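PDB 3PVZ: UDP-N-acetylglucosamine 4,6-dehydratase from Vibrio fischeri, which binds NAD and probably acts as a lyase that removes water from the nucleotide sugar UDP-N-acetylglucosamine. Local coordinates for residues V116-A121 with K158-V163; D139-N144 with G176-I181; C162-K167 with I195-F200; R254-P259 with I343-L348. All blocks are in the same frame, centred on the assembly; numbering follows the deposited sequence. Where two conformers were deposited one is given.

Contact 1 (V116-A121 with K158-V163); sequences VLNLSA and KKYFCV. With NAD (nicotinamide-adenine-dinucleotide), chain E.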
# COMPACT_ATOMS: atom_id res chain seq x y z
N VAL A 116 -20.32 7.33 -3.68
CA VAL A 116 -18.94 7.35 -3.20
C VAL A 116 -18.73 6.06 -2.39
O VAL A 116 -19.49 5.80 -1.49
CB VAL A 116 -18.65 8.61 -2.37
CG1 VAL A 116 -17.19 8.55 -1.84
CG2 VAL A 116 -18.91 9.88 -3.25
N LEU A 117 -17.75 5.25 -2.78
CA LEU A 117 -17.48 3.96 -2.15
C LEU A 117 -16.08 4.01 -1.52
O LEU A 117 -15.12 4.40 -2.17
CB LEU A 117 -17.53 2.82 -3.19
CG LEU A 117 -18.88 2.52 -3.85
CD1 LEU A 117 -19.15 3.50 -5.01
CD2 LEU A 117 -18.97 1.07 -4.36
N ASN A 118 -15.99 3.70 -0.23
CA ASN A 118 -14.71 3.74 0.48
C ASN A 118 -14.31 2.35 0.91
O ASN A 118 -14.85 1.81 1.86
CB ASN A 118 -14.83 4.66 1.69
CG ASN A 118 -13.48 4.91 2.42
OD1 ASN A 118 -12.45 4.38 2.05
ND2 ASN A 118 -13.51 5.78 3.40
N LEU A 119 -13.35 1.78 0.18
CA LEU A 119 -12.80 0.49 0.50
C LEU A 119 -11.35 0.71 0.92
O LEU A 119 -10.55 -0.20 0.84
CB LEU A 119 -12.82 -0.45 -0.74
CG LEU A 119 -14.19 -1.03 -1.12
CD1 LEU A 119 -14.87 -1.70 0.09
CD2 LEU A 119 -15.07 0.03 -1.78
N SER A 120 -11.03 1.89 1.45
CA SER A 120 -9.67 2.15 1.91
C SER A 120 -9.63 1.86 3.41
O SER A 120 -10.63 2.04 4.09
CB SER A 120 -9.26 3.59 1.60
OG SER A 120 -9.84 4.49 2.54
N ALA A 121 -8.48 1.45 3.90
CA ALA A 121 -8.28 1.06 5.33
C ALA A 121 -6.86 0.68 5.59
O ALA A 121 -6.11 0.38 4.66
CB ALA A 121 -9.13 -0.15 5.73
N LYS A 158 -25.59 11.14 -3.41
CA LYS A 158 -26.79 10.58 -2.88
C LYS A 158 -26.55 9.42 -1.93
O LYS A 158 -27.44 9.12 -1.13
CB LYS A 158 -27.78 10.20 -3.96
CG LYS A 158 -27.36 9.14 -4.87
CD LYS A 158 -28.63 8.66 -5.70
CE LYS A 158 -28.33 8.53 -7.18
NZ LYS A 158 -29.12 7.49 -7.99
N LYS A 159 -25.33 8.86 -1.97
CA LYS A 159 -25.04 7.63 -1.25
C LYS A 159 -23.55 7.46 -1.01
O LYS A 159 -22.72 7.64 -1.89
CB LYS A 159 -25.61 6.42 -2.01
CG LYS A 159 -25.38 5.07 -1.35
CD LYS A 159 -26.47 4.89 -0.25
CE LYS A 159 -26.42 3.55 0.38
NZ LYS A 159 -26.86 2.49 -0.59
N TYR A 160 -23.24 7.12 0.23
CA TYR A 160 -21.90 6.77 0.61
C TYR A 160 -21.93 5.31 1.09
O TYR A 160 -22.84 4.89 1.74
CB TYR A 160 -21.42 7.71 1.75
CG TYR A 160 -19.96 7.59 2.13
CD1 TYR A 160 -19.54 6.61 3.01
CD2 TYR A 160 -19.00 8.46 1.62
CE1 TYR A 160 -18.20 6.51 3.38
CE2 TYR A 160 -17.68 8.35 1.98
CZ TYR A 160 -17.27 7.38 2.87
OH TYR A 160 -15.94 7.27 3.23
N PHE A 161 -20.94 4.55 0.69
CA PHE A 161 -20.83 3.15 1.00
C PHE A 161 -19.47 2.93 1.61
O PHE A 161 -18.44 3.42 1.09
CB PHE A 161 -20.98 2.28 -0.26
CG PHE A 161 -20.54 0.88 -0.04
CD1 PHE A 161 -21.40 -0.05 0.58
CD2 PHE A 161 -19.24 0.49 -0.31
CE1 PHE A 161 -20.97 -1.32 0.89
CE2 PHE A 161 -18.82 -0.80 -0.03
CZ PHE A 161 -19.70 -1.71 0.57
N CYS A 162 -19.46 2.13 2.67
CA CYS A 162 -18.19 1.70 3.20
C CYS A 162 -18.36 0.39 3.96
O CYS A 162 -19.44 -0.13 4.02
CB CYS A 162 -17.60 2.80 4.10
SG CYS A 162 -18.62 3.17 5.46
N VAL A 163 -17.30 -0.12 4.56
CA VAL A 163 -17.32 -1.45 5.16
C VAL A 163 -17.73 -1.38 6.61
O VAL A 163 -17.45 -0.40 7.29
CB VAL A 163 -15.95 -2.11 5.13
CG1 VAL A 163 -15.36 -2.02 3.74
CG2 VAL A 163 -15.04 -1.46 6.20
PA NAD E . -6.66 -3.90 1.05
O1A NAD E . -5.43 -3.77 1.89
O2A NAD E . -6.40 -4.80 -0.12
O5B NAD E . -6.98 -2.55 0.27
C5B NAD E . -7.08 -1.36 1.08
C4B NAD E . -6.78 -0.25 0.08
O4B NAD E . -6.86 1.04 0.67
C3B NAD E . -5.33 -0.41 -0.49
O3B NAD E . -5.33 -0.42 -1.90
C2B NAD E . -4.60 0.82 0.10
O2B NAD E . -3.47 1.25 -0.66
C1B NAD E . -5.80 1.79 0.14
N9A NAD E . -5.54 2.90 1.05
C8A NAD E . -5.19 2.82 2.34
N7A NAD E . -4.98 3.99 2.84
C5A NAD E . -5.29 4.90 1.86
C6A NAD E . -5.26 6.29 1.77
N6A NAD E . -4.94 6.98 2.91
N1A NAD E . -5.59 6.89 0.64
C2A NAD E . -5.91 6.19 -0.44
N3A NAD E . -5.92 4.88 -0.41
C4A NAD E . -5.63 4.22 0.70
O3 NAD E . -7.88 -4.37 1.99
PN NAD E . -9.14 -5.16 1.33
O1N NAD E . -8.95 -6.66 1.48
O2N NAD E . -9.58 -4.81 -0.04
O5D NAD E . -10.27 -4.85 2.49
C5D NAD E . -10.83 -3.56 2.33
C4D NAD E . -11.83 -3.31 3.46
O4D NAD E . -12.66 -4.49 3.67
C3D NAD E . -11.08 -3.08 4.80
O3D NAD E . -11.82 -2.25 5.72
C2D NAD E . -11.07 -4.50 5.42
O2D NAD E . -10.93 -4.47 6.85
C1D NAD E . -12.45 -5.01 5.02
N1N NAD E . -12.55 -6.48 5.07
C2N NAD E . -11.74 -7.20 4.28
C3N NAD E . -11.79 -8.57 4.28
C7N NAD E . -10.89 -9.38 3.44
O7N NAD E . -10.97 -10.60 3.57
N7N NAD E . -10.00 -8.84 2.59
C4N NAD E . -12.72 -9.23 5.12
C5N NAD E . -13.55 -8.45 5.91
C6N NAD E . -13.44 -7.06 5.87
O HOH W 1 -14.60 1.18 4.36
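Both Tyr160 (chi1 -172°) and Asn118 (chi1 -173°) hold CG anti to the backbone N, and this carries the phenol and the amide out side by side until they meet. Asn118 ND2 donates to Tyr160 OH at 2.9 Å, with amide and ring nearly perpendicular. The two strands, 116-118 and 159-163, are parallel neighbours in the Rossmann-type sheet that binds NAD. Three backbone bonds join them: Val116 N to Lys159 O, Phe161 N to Val116 O, and Asn118 N to Phe161 O. Val116 CG1 packs on Tyr160 CE2 at 3.9 Å. On the other face of the sheet, Leu117 CB and Leu119 CD1 lie at the edge of the Phe161 ring, and helix 237-250 covers this side. Beyond the strand, Asn118 OD1 accepts from Ser120 N and OG, forming an Asx turn next to the cofactor. Where the strands part, a water donates to Asn118 O at 2.6 Å and accepts from Val163 N at 3.0 Å.

Contact 2 (D139-N144 with G176-I181); sequences DVNVFN and GASKRI. With NAD (nicotinamide-adenine-dinucleotide), chain E.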
# COMPACT_ATOMS: atom_id res chain seq x y z
N ASP A 139 -6.45 7.50 11.65
CA ASP A 139 -6.60 8.58 10.66
C ASP A 139 -7.24 8.04 9.40
O ASP A 139 -8.20 8.66 8.86
CB ASP A 139 -5.25 9.24 10.29
CG ASP A 139 -4.82 10.29 11.29
OD1 ASP A 139 -5.70 10.81 12.02
OD2 ASP A 139 -3.60 10.62 11.36
N VAL A 140 -6.72 6.89 8.95
CA VAL A 140 -7.25 6.23 7.74
C VAL A 140 -8.64 5.63 7.99
O VAL A 140 -9.52 5.78 7.15
CB VAL A 140 -6.33 5.15 7.22
CG1 VAL A 140 -7.03 4.38 6.07
CG2 VAL A 140 -5.00 5.73 6.74
N ASN A 141 -8.86 4.97 9.14
CA ASN A 141 -10.11 4.26 9.26
C ASN A 141 -11.20 5.19 9.82
O ASN A 141 -12.33 5.05 9.43
CB ASN A 141 -10.03 2.99 10.14
CG ASN A 141 -9.12 1.89 9.60
OD1 ASN A 141 -8.67 1.88 8.44
ND2 ASN A 141 -8.84 0.93 10.49
N VAL A 142 -10.88 6.13 10.71
CA VAL A 142 -11.93 7.02 11.29
C VAL A 142 -12.02 8.38 10.57
O VAL A 142 -13.02 8.67 9.88
CB VAL A 142 -11.72 7.22 12.81
CG1 VAL A 142 -12.87 8.02 13.44
CG2 VAL A 142 -11.56 5.84 13.51
N PHE A 143 -10.96 9.18 10.67
CA PHE A 143 -11.00 10.57 10.22
C PHE A 143 -11.10 10.79 8.72
O PHE A 143 -11.82 11.68 8.30
CB PHE A 143 -9.87 11.37 10.86
CG PHE A 143 -10.05 11.51 12.36
CD1 PHE A 143 -11.14 12.20 12.88
CD2 PHE A 143 -9.18 10.89 13.23
CE1 PHE A 143 -11.33 12.27 14.23
CE2 PHE A 143 -9.35 10.99 14.59
CZ PHE A 143 -10.42 11.67 15.09
N ASN A 144 -10.43 9.98 7.92
CA ASN A 144 -10.56 10.06 6.47
C ASN A 144 -11.97 9.70 6.06
O ASN A 144 -12.52 10.24 5.07
CB ASN A 144 -9.61 9.08 5.77
CG ASN A 144 -8.15 9.56 5.78
OD1 ASN A 144 -7.81 10.61 6.33
ND2 ASN A 144 -7.27 8.75 5.18
N GLY A 176 -10.59 -3.60 15.30
CA GLY A 176 -12.01 -3.71 15.42
C GLY A 176 -12.56 -2.56 16.20
O GLY A 176 -13.63 -2.06 15.89
N ALA A 177 -11.85 -2.12 17.23
CA ALA A 177 -12.28 -0.92 17.96
C ALA A 177 -12.29 0.30 17.01
O ALA A 177 -13.22 1.13 17.06
CB ALA A 177 -11.43 -0.67 19.14
N SER A 178 -11.30 0.40 16.12
CA SER A 178 -11.23 1.56 15.23
C SER A 178 -12.41 1.54 14.29
O SER A 178 -13.04 2.58 14.11
CB SER A 178 -9.89 1.69 14.47
OG SER A 178 -9.83 0.82 13.39
N LYS A 179 -12.73 0.37 13.73
CA LYS A 179 -13.92 0.24 12.87
C LYS A 179 -15.20 0.48 13.70
O LYS A 179 -16.20 0.99 13.19
CB LYS A 179 -13.99 -1.13 12.16
CG LYS A 179 -12.76 -1.55 11.30
CD LYS A 179 -12.79 -0.95 9.89
CE LYS A 179 -11.77 -1.65 8.93
NZ LYS A 179 -12.26 -2.95 8.41
N ARG A 180 -15.20 0.12 14.97
CA ARG A 180 -16.37 0.36 15.81
C ARG A 180 -16.54 1.85 16.10
O ARG A 180 -17.66 2.35 16.15
CB ARG A 180 -16.28 -0.42 17.13
CG ARG A 180 -17.42 -0.14 18.07
CD ARG A 180 -18.78 -0.60 17.52
NE ARG A 180 -19.83 -0.14 18.43
CZ ARG A 180 -20.61 0.92 18.24
NH1 ARG A 180 -20.55 1.65 17.12
NH2 ARG A 180 -21.50 1.22 19.19
N ILE A 181 -15.43 2.55 16.30
CA ILE A 181 -15.49 3.99 16.52
C ILE A 181 -15.92 4.67 15.21
O ILE A 181 -16.75 5.58 15.22
CB ILE A 181 -14.14 4.57 17.05
CG1 ILE A 181 -13.87 4.04 18.45
CG2 ILE A 181 -14.16 6.09 17.05
CD1 ILE A 181 -12.41 3.93 18.80
PA NAD E . -6.66 -3.90 1.05
O1A NAD E . -5.43 -3.77 1.89
O2A NAD E . -6.40 -4.80 -0.12
O5B NAD E . -6.98 -2.55 0.27
C5B NAD E . -7.08 -1.36 1.08
C4B NAD E . -6.78 -0.25 0.08
O4B NAD E . -6.86 1.04 0.67
C3B NAD E . -5.33 -0.41 -0.49
O3B NAD E . -5.33 -0.42 -1.90
C2B NAD E . -4.60 0.82 0.10
O2B NAD E . -3.47 1.25 -0.66
C1B NAD E . -5.80 1.79 0.14
N9A NAD E . -5.54 2.90 1.05
C8A NAD E . -5.19 2.82 2.34
N7A NAD E . -4.98 3.99 2.84
C5A NAD E . -5.29 4.90 1.86
C6A NAD E . -5.26 6.29 1.77
N6A NAD E . -4.94 6.98 2.91
N1A NAD E . -5.59 6.89 0.64
C2A NAD E . -5.91 6.19 -0.44
N3A NAD E . -5.92 4.88 -0.41
C4A NAD E . -5.63 4.22 0.70
O3 NAD E . -7.88 -4.37 1.99
PN NAD E . -9.14 -5.16 1.33
O1N NAD E . -8.95 -6.66 1.48
O2N NAD E . -9.58 -4.81 -0.04
O5D NAD E . -10.27 -4.85 2.49
C5D NAD E . -10.83 -3.56 2.33
C4D NAD E . -11.83 -3.31 3.46
O4D NAD E . -12.66 -4.49 3.67
C3D NAD E . -11.08 -3.08 4.80
O3D NAD E . -11.82 -2.25 5.72
C2D NAD E . -11.07 -4.50 5.42
O2D NAD E . -10.93 -4.47 6.85
C1D NAD E . -12.45 -5.01 5.02
N1N NAD E . -12.55 -6.48 5.07
C2N NAD E . -11.74 -7.20 4.28
C3N NAD E . -11.79 -8.57 4.28
C7N NAD E . -10.89 -9.38 3.44
O7N NAD E . -10.97 -10.60 3.57
N7N NAD E . -10.00 -8.84 2.59
C4N NAD E . -12.72 -9.23 5.12
C5N NAD E . -13.55 -8.45 5.91
C6N NAD E . -13.44 -7.06 5.87
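Asn141 and Ser178 join two nearly parallel helices through one side-chain bond. From Asn141, CB points toward the other helix and lies 3.9 Å from Ser178 OG. CG stands beside the backbone N (chi1 -64°), which turns the amide to the serine. OD1 accepts from the backbone N of Leu122, in the loop after strand 115-118. ND2 donates to Ser178 OG at 3.1 Å, almost straight at 171° and in the plane of the amide. The amide is thus held from both ends, and its rotation is fixed. Ser178 OG also bonds to Met175 O, one turn back in its own helix. Helices 131-154 and 174-189 pack on the same side of the Rossmann-type sheet, and their axes here come within 8.7 Å. Next to the polar pair, Val142 CG2 rests on Ser178 O at 3.6 Å. In the conformer given, Val142 CG1 faces Ile181 CG2 more loosely, and Phe357 of helix 351-367 packs against both residues. Lys179 bends at chi2 and chi4 and passes Asn141 ND2 with its CE. Its NZ then donates to both hydroxyl oxygens of the nicotinamide ribose of NAD, O2D at 2.6 Å and O3D at 2.8 Å.

Contact 3 (C162-K167 with I195-F200); sequences CVSTDK and ISTARF. With NAD (nicotinamide-adenine-dinucleotide), chain E.
Strand 195-198 runs parallel to the weakly bonded end of strand 159-163, and the ladder is uneven: Cys162 N to Ser196 O is 3.3 Å, Ala198 N to Cys162 O is weak, and Ser164 N to Ala198 O is 2.8 Å. These strands are the two arms of a beta-alpha-beta unit whose crossover is helix 174-189, part of the Rossmann-type fold. Ser164 OG and Thr197 OG1 share a hydrogen bond of 2.7 Å. Thr197 places OG1 between its backbone N and carbonyl carbon (chi1 68°), on the side of the serine. In the conformer given, Val163 CG1 lies at the edge of the Phe200 ring. Phe200 also packs its CB against C5N of the nicotinamide of NAD. Asp166 brings OD1 to 3.1 Å from C6N of the same ring, so the loops after both strands border the cofactor. Arg199 extends from its backbone and bends at chi3, which lays the guanidinium alongside Thr165. Its NH2 has a partner elsewhere, Phe325 O. Lys167 C lies over one face of the guanidinium. In the plane of that group, NE donates to Thr165 O at 2.7 Å and 179°, while NH1 donates to Thr165 OG1 at 3.0 Å.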
# COMPACT_ATOMS: atom_id res chain seq x y z
N CYS A 162 -19.46 2.13 2.67
CA CYS A 162 -18.19 1.70 3.20
C CYS A 162 -18.36 0.39 3.96
O CYS A 162 -19.44 -0.13 4.02
CB CYS A 162 -17.60 2.80 4.10
SG CYS A 162 -18.62 3.17 5.46
N VAL A 163 -17.30 -0.12 4.56
CA VAL A 163 -17.32 -1.45 5.16
C VAL A 163 -17.73 -1.38 6.61
O VAL A 163 -17.45 -0.40 7.29
CB VAL A 163 -15.95 -2.11 5.13
CG1 VAL A 163 -15.36 -2.02 3.74
CG2 VAL A 163 -15.04 -1.46 6.20
N SER A 164 -18.37 -2.45 7.09
CA SER A 164 -18.66 -2.59 8.50
C SER A 164 -17.58 -3.40 9.20
O SER A 164 -16.76 -4.04 8.54
CB SER A 164 -20.00 -3.29 8.70
OG SER A 164 -21.03 -2.34 8.85
N THR A 165 -17.63 -3.36 10.55
CA THR A 165 -16.91 -4.30 11.42
C THR A 165 -17.14 -5.72 10.94
O THR A 165 -18.25 -6.07 10.55
CB THR A 165 -17.37 -4.18 12.88
OG1 THR A 165 -18.80 -4.29 12.93
CG2 THR A 165 -16.99 -2.83 13.47
N ASP A 166 -16.09 -6.53 10.93
CA ASP A 166 -16.19 -7.91 10.43
C ASP A 166 -17.25 -8.74 11.17
O ASP A 166 -17.84 -9.66 10.60
CB ASP A 166 -14.85 -8.65 10.52
CG ASP A 166 -13.76 -8.02 9.66
OD1 ASP A 166 -14.01 -7.04 8.94
OD2 ASP A 166 -12.63 -8.53 9.73
N LYS A 167 -17.48 -8.41 12.45
CA LYS A 167 -18.42 -9.16 13.27
C LYS A 167 -19.29 -8.27 14.14
O LYS A 167 -18.91 -7.14 14.50
CB LYS A 167 -17.68 -10.17 14.14
CG LYS A 167 -16.54 -9.59 14.97
CD LYS A 167 -15.64 -10.70 15.52
CE LYS A 167 -14.14 -10.38 15.35
NZ LYS A 167 -13.33 -11.64 15.30
N ILE A 195 -26.15 6.26 4.08
CA ILE A 195 -24.95 5.46 4.23
C ILE A 195 -25.34 3.99 4.34
O ILE A 195 -26.18 3.62 5.18
CB ILE A 195 -24.15 5.85 5.51
CG1 ILE A 195 -23.76 7.33 5.46
CG2 ILE A 195 -22.87 5.01 5.64
CD1 ILE A 195 -22.99 7.84 6.68
N SER A 196 -24.74 3.13 3.53
CA SER A 196 -24.94 1.70 3.72
C SER A 196 -23.59 0.99 3.73
O SER A 196 -22.63 1.53 3.17
CB SER A 196 -25.87 1.13 2.64
OG SER A 196 -25.24 0.93 1.38
N THR A 197 -23.51 -0.20 4.34
CA THR A 197 -22.24 -0.91 4.41
C THR A 197 -22.38 -2.38 3.99
O THR A 197 -23.43 -2.82 3.54
CB THR A 197 -21.63 -0.85 5.83
OG1 THR A 197 -22.44 -1.60 6.72
CG2 THR A 197 -21.55 0.58 6.39
N ALA A 198 -21.26 -3.10 4.06
CA ALA A 198 -21.23 -4.52 3.93
C ALA A 198 -20.38 -5.16 5.02
O ALA A 198 -19.45 -4.56 5.51
CB ALA A 198 -20.74 -4.91 2.61
N ARG A 199 -20.71 -6.38 5.37
CA ARG A 199 -19.88 -7.18 6.26
C ARG A 199 -19.47 -8.44 5.50
O ARG A 199 -20.33 -9.17 4.96
CB ARG A 199 -20.68 -7.51 7.48
CG ARG A 199 -19.96 -8.44 8.45
CD ARG A 199 -20.77 -8.51 9.75
NE ARG A 199 -20.62 -7.27 10.55
CZ ARG A 199 -21.59 -6.71 11.27
NH1 ARG A 199 -21.35 -5.61 11.96
NH2 ARG A 199 -22.80 -7.25 11.30
N PHE A 200 -18.17 -8.67 5.42
CA PHE A 200 -17.62 -9.73 4.56
C PHE A 200 -17.07 -10.93 5.35
O PHE A 200 -16.62 -10.78 6.47
CB PHE A 200 -16.46 -9.22 3.71
CG PHE A 200 -16.79 -8.03 2.84
CD1 PHE A 200 -17.23 -8.19 1.54
CD2 PHE A 200 -16.55 -6.75 3.29
CE1 PHE A 200 -17.44 -7.09 0.72
CE2 PHE A 200 -16.80 -5.66 2.47
CZ PHE A 200 -17.27 -5.84 1.20
PA NAD E . -6.66 -3.90 1.05
O1A NAD E . -5.43 -3.77 1.89
O2A NAD E . -6.40 -4.80 -0.12
O5B NAD E . -6.98 -2.55 0.27
C5B NAD E . -7.08 -1.36 1.08
C4B NAD E . -6.78 -0.25 0.08
O4B NAD E . -6.86 1.04 0.67
C3B NAD E . -5.33 -0.41 -0.49
O3B NAD E . -5.33 -0.42 -1.90
C2B NAD E . -4.60 0.82 0.10
O2B NAD E . -3.47 1.25 -0.66
C1B NAD E . -5.80 1.79 0.14
N9A NAD E . -5.54 2.90 1.05
C8A NAD E . -5.19 2.82 2.34
N7A NAD E . -4.98 3.99 2.84
C5A NAD E . -5.29 4.90 1.86
C6A NAD E . -5.26 6.29 1.77
N6A NAD E . -4.94 6.98 2.91
N1A NAD E . -5.59 6.89 0.64
C2A NAD E . -5.91 6.19 -0.44
N3A NAD E . -5.92 4.88 -0.41
C4A NAD E . -5.63 4.22 0.70
O3 NAD E . -7.88 -4.37 1.99
PN NAD E . -9.14 -5.16 1.33
O1N NAD E . -8.95 -6.66 1.48
O2N NAD E . -9.58 -4.81 -0.04
O5D NAD E . -10.27 -4.85 2.49
C5D NAD E . -10.83 -3.56 2.33
C4D NAD E . -11.83 -3.31 3.46
O4D NAD E . -12.66 -4.49 3.67
C3D NAD E . -11.08 -3.08 4.80
O3D NAD E . -11.82 -2.25 5.72
C2D NAD E . -11.07 -4.50 5.42
O2D NAD E . -10.93 -4.47 6.85
C1D NAD E . -12.45 -5.01 5.02
N1N NAD E . -12.55 -6.48 5.07
C2N NAD E . -11.74 -7.20 4.28
C3N NAD E . -11.79 -8.57 4.28
C7N NAD E . -10.89 -9.38 3.44
O7N NAD E . -10.97 -10.60 3.57
N7N NAD E . -10.00 -8.84 2.59
C4N NAD E . -12.72 -9.23 5.12
C5N NAD E . -13.55 -8.45 5.91
C6N NAD E . -13.44 -7.06 5.87

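Contact 4 (R254-P259 with I343-L348); sequences RDIFFP and IKNDSL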
# COMPACT_ATOMS: atom_id res chain seq x y z
N ARG A 254 -28.39 3.07 6.51
CA ARG A 254 -28.05 2.17 7.63
C ARG A 254 -28.10 0.66 7.38
O ARG A 254 -27.92 -0.11 8.31
CB ARG A 254 -28.88 2.50 8.87
CG ARG A 254 -28.73 3.91 9.31
CD ARG A 254 -29.50 4.19 10.60
NE ARG A 254 -29.33 5.60 10.82
CZ ARG A 254 -30.19 6.55 10.45
NH1 ARG A 254 -31.37 6.23 9.94
NH2 ARG A 254 -29.86 7.83 10.65
N ASP A 255 -28.31 0.21 6.14
CA ASP A 255 -28.36 -1.22 5.89
C ASP A 255 -26.92 -1.78 5.86
O ASP A 255 -26.04 -1.17 5.23
CB ASP A 255 -28.94 -1.49 4.53
CG ASP A 255 -30.43 -1.45 4.47
OD1 ASP A 255 -31.14 -1.29 5.49
OD2 ASP A 255 -30.89 -1.64 3.33
N ILE A 256 -26.69 -2.91 6.54
CA ILE A 256 -25.47 -3.68 6.43
C ILE A 256 -25.81 -4.95 5.63
O ILE A 256 -26.54 -5.83 6.11
CB ILE A 256 -24.87 -4.16 7.79
CG1 ILE A 256 -24.68 -3.01 8.79
CG2 ILE A 256 -23.53 -4.86 7.54
CD1 ILE A 256 -24.43 -3.52 10.22
N PHE A 257 -25.28 -5.04 4.42
CA PHE A 257 -25.48 -6.22 3.57
C PHE A 257 -24.46 -7.28 3.95
O PHE A 257 -23.34 -6.95 4.33
CB PHE A 257 -25.33 -5.83 2.10
CG PHE A 257 -26.55 -5.21 1.50
CD1 PHE A 257 -27.39 -4.37 2.26
CD2 PHE A 257 -26.90 -5.47 0.17
CE1 PHE A 257 -28.53 -3.80 1.69
CE2 PHE A 257 -28.05 -4.89 -0.40
CZ PHE A 257 -28.86 -4.07 0.34
N PHE A 258 -24.86 -8.55 3.89
CA PHE A 258 -23.91 -9.68 4.14
C PHE A 258 -24.37 -10.94 3.45
O PHE A 258 -25.57 -11.08 3.17
CB PHE A 258 -23.77 -9.97 5.64
CG PHE A 258 -25.04 -10.50 6.26
CD1 PHE A 258 -26.02 -9.63 6.70
CD2 PHE A 258 -25.26 -11.88 6.38
CE1 PHE A 258 -27.20 -10.12 7.26
CE2 PHE A 258 -26.44 -12.35 6.93
CZ PHE A 258 -27.39 -11.48 7.37
N PRO A 259 -23.44 -11.86 3.19
CA PRO A 259 -23.81 -13.10 2.54
C PRO A 259 -24.47 -14.07 3.50
O PRO A 259 -23.95 -14.35 4.60
CB PRO A 259 -22.47 -13.64 2.04
CG PRO A 259 -21.50 -13.16 2.97
CD PRO A 259 -21.99 -11.77 3.37
N ILE A 343 -28.88 -6.31 7.72
CA ILE A 343 -29.05 -5.85 9.09
C ILE A 343 -29.46 -4.41 8.99
O ILE A 343 -28.87 -3.61 8.26
CB ILE A 343 -27.78 -5.92 9.93
CG1 ILE A 343 -27.23 -7.35 10.00
CG2 ILE A 343 -28.04 -5.40 11.39
CD1 ILE A 343 -25.86 -7.42 10.63
N LYS A 344 -30.52 -4.11 9.69
CA LYS A 344 -31.00 -2.76 9.82
C LYS A 344 -30.23 -2.16 10.97
O LYS A 344 -30.62 -2.32 12.10
CB LYS A 344 -32.49 -2.80 10.17
CG LYS A 344 -33.33 -3.47 9.08
CD LYS A 344 -33.58 -2.45 8.03
CE LYS A 344 -33.62 -3.01 6.68
NZ LYS A 344 -33.75 -1.84 5.74
N ASN A 345 -29.10 -1.52 10.70
CA ASN A 345 -28.26 -1.03 11.82
C ASN A 345 -29.02 -0.00 12.65
O ASN A 345 -29.65 0.88 12.11
CB ASN A 345 -26.95 -0.42 11.31
CG ASN A 345 -25.88 -0.30 12.40
OD1 ASN A 345 -26.09 -0.65 13.55
ND2 ASN A 345 -24.69 0.16 12.00
N ASP A 346 -29.00 -0.16 13.96
CA ASP A 346 -29.48 0.89 14.86
C ASP A 346 -28.45 1.25 15.95
O ASP A 346 -28.85 1.70 17.00
CB ASP A 346 -30.83 0.50 15.47
CG ASP A 346 -30.79 -0.85 16.15
OD1 ASP A 346 -29.79 -1.58 15.98
OD2 ASP A 346 -31.75 -1.18 16.86
N SER A 347 -27.14 1.08 15.69
CA SER A 347 -26.06 1.60 16.56
C SER A 347 -26.29 3.07 16.82
O SER A 347 -26.76 3.75 15.93
CB SER A 347 -24.67 1.52 15.89
OG SER A 347 -24.47 0.34 15.15
N LEU A 348 -25.90 3.54 18.01
CA LEU A 348 -26.05 4.95 18.44
C LEU A 348 -24.72 5.69 18.49
O LEU A 348 -23.66 5.07 18.55
CB LEU A 348 -26.65 5.01 19.86
CG LEU A 348 -27.83 4.09 20.16
CD1 LEU A 348 -28.27 4.11 21.64
CD2 LEU A 348 -28.97 4.46 19.23
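The Phe258 ring receives Ile343 CG1 obliquely, CE1 being 3.9 Å away, and the two side chains cross at about a right angle. The Phe326 ring also meets that of Phe258. At the edge of the neighbouring Phe257 ring, in its plane, lies Asp255 OD2, which also accepts from Glu252 N. The other carboxylate oxygen, Asp255 OD1, uses its syn lone pair to take Lys344 NZ in a salt bridge of 2.7 Å. The lysine reaches it by bending at chi2 (-82°) and chi3. Strands 255-259 and 340-344 are antiparallel neighbours in the large mixed sheet, continuing it beyond the parallel strands of the Rossmann-type part. Ile256 and Ile343 form a hydrogen-bonded pair: Ile256 N donates to Ile343 O and Ile343 N to Ile256 O, both at 2.9 Å. Their side chains lie side by side on the same face, CB to CB 4.0 Å. Asp255 and Lys344 are the adjoining non-hydrogen-bonded pair. Past the strand, Asn345 N donates to Arg254 O at 3.0 Å. Asn345 OD1 accepts from Ser347 N, forming an Asx turn. Asn345 ND2 crosses near Ile256 CD1 and bonds to Glu183 of helix 174-189.

Overall arrangement
Contacts 1, 3 and 4 follow one another across the large mixed sheet, through strands 115-118, 159-163, 194-198, 255-259 and 340-344. Contacts 1 and 3 share Cys162 and Val163, and their centres are about 9 Å apart. Contact 4 lies about 8 Å from contact 3, centre to centre, where the sheet turns antiparallel. Contact 2 pairs the helices that follow strands 115-118 and 159-163; its centre is about 13 Å from that of contact 1 and about 12 Å from that of contact 3. Along the chain its segments alternate with those of both contacts, while contact 4 comes later. Contacts 1, 2 and 3 all touch NAD; contact 4 does not, and it brings strand 340-344 onto the nucleotide-binding sheet.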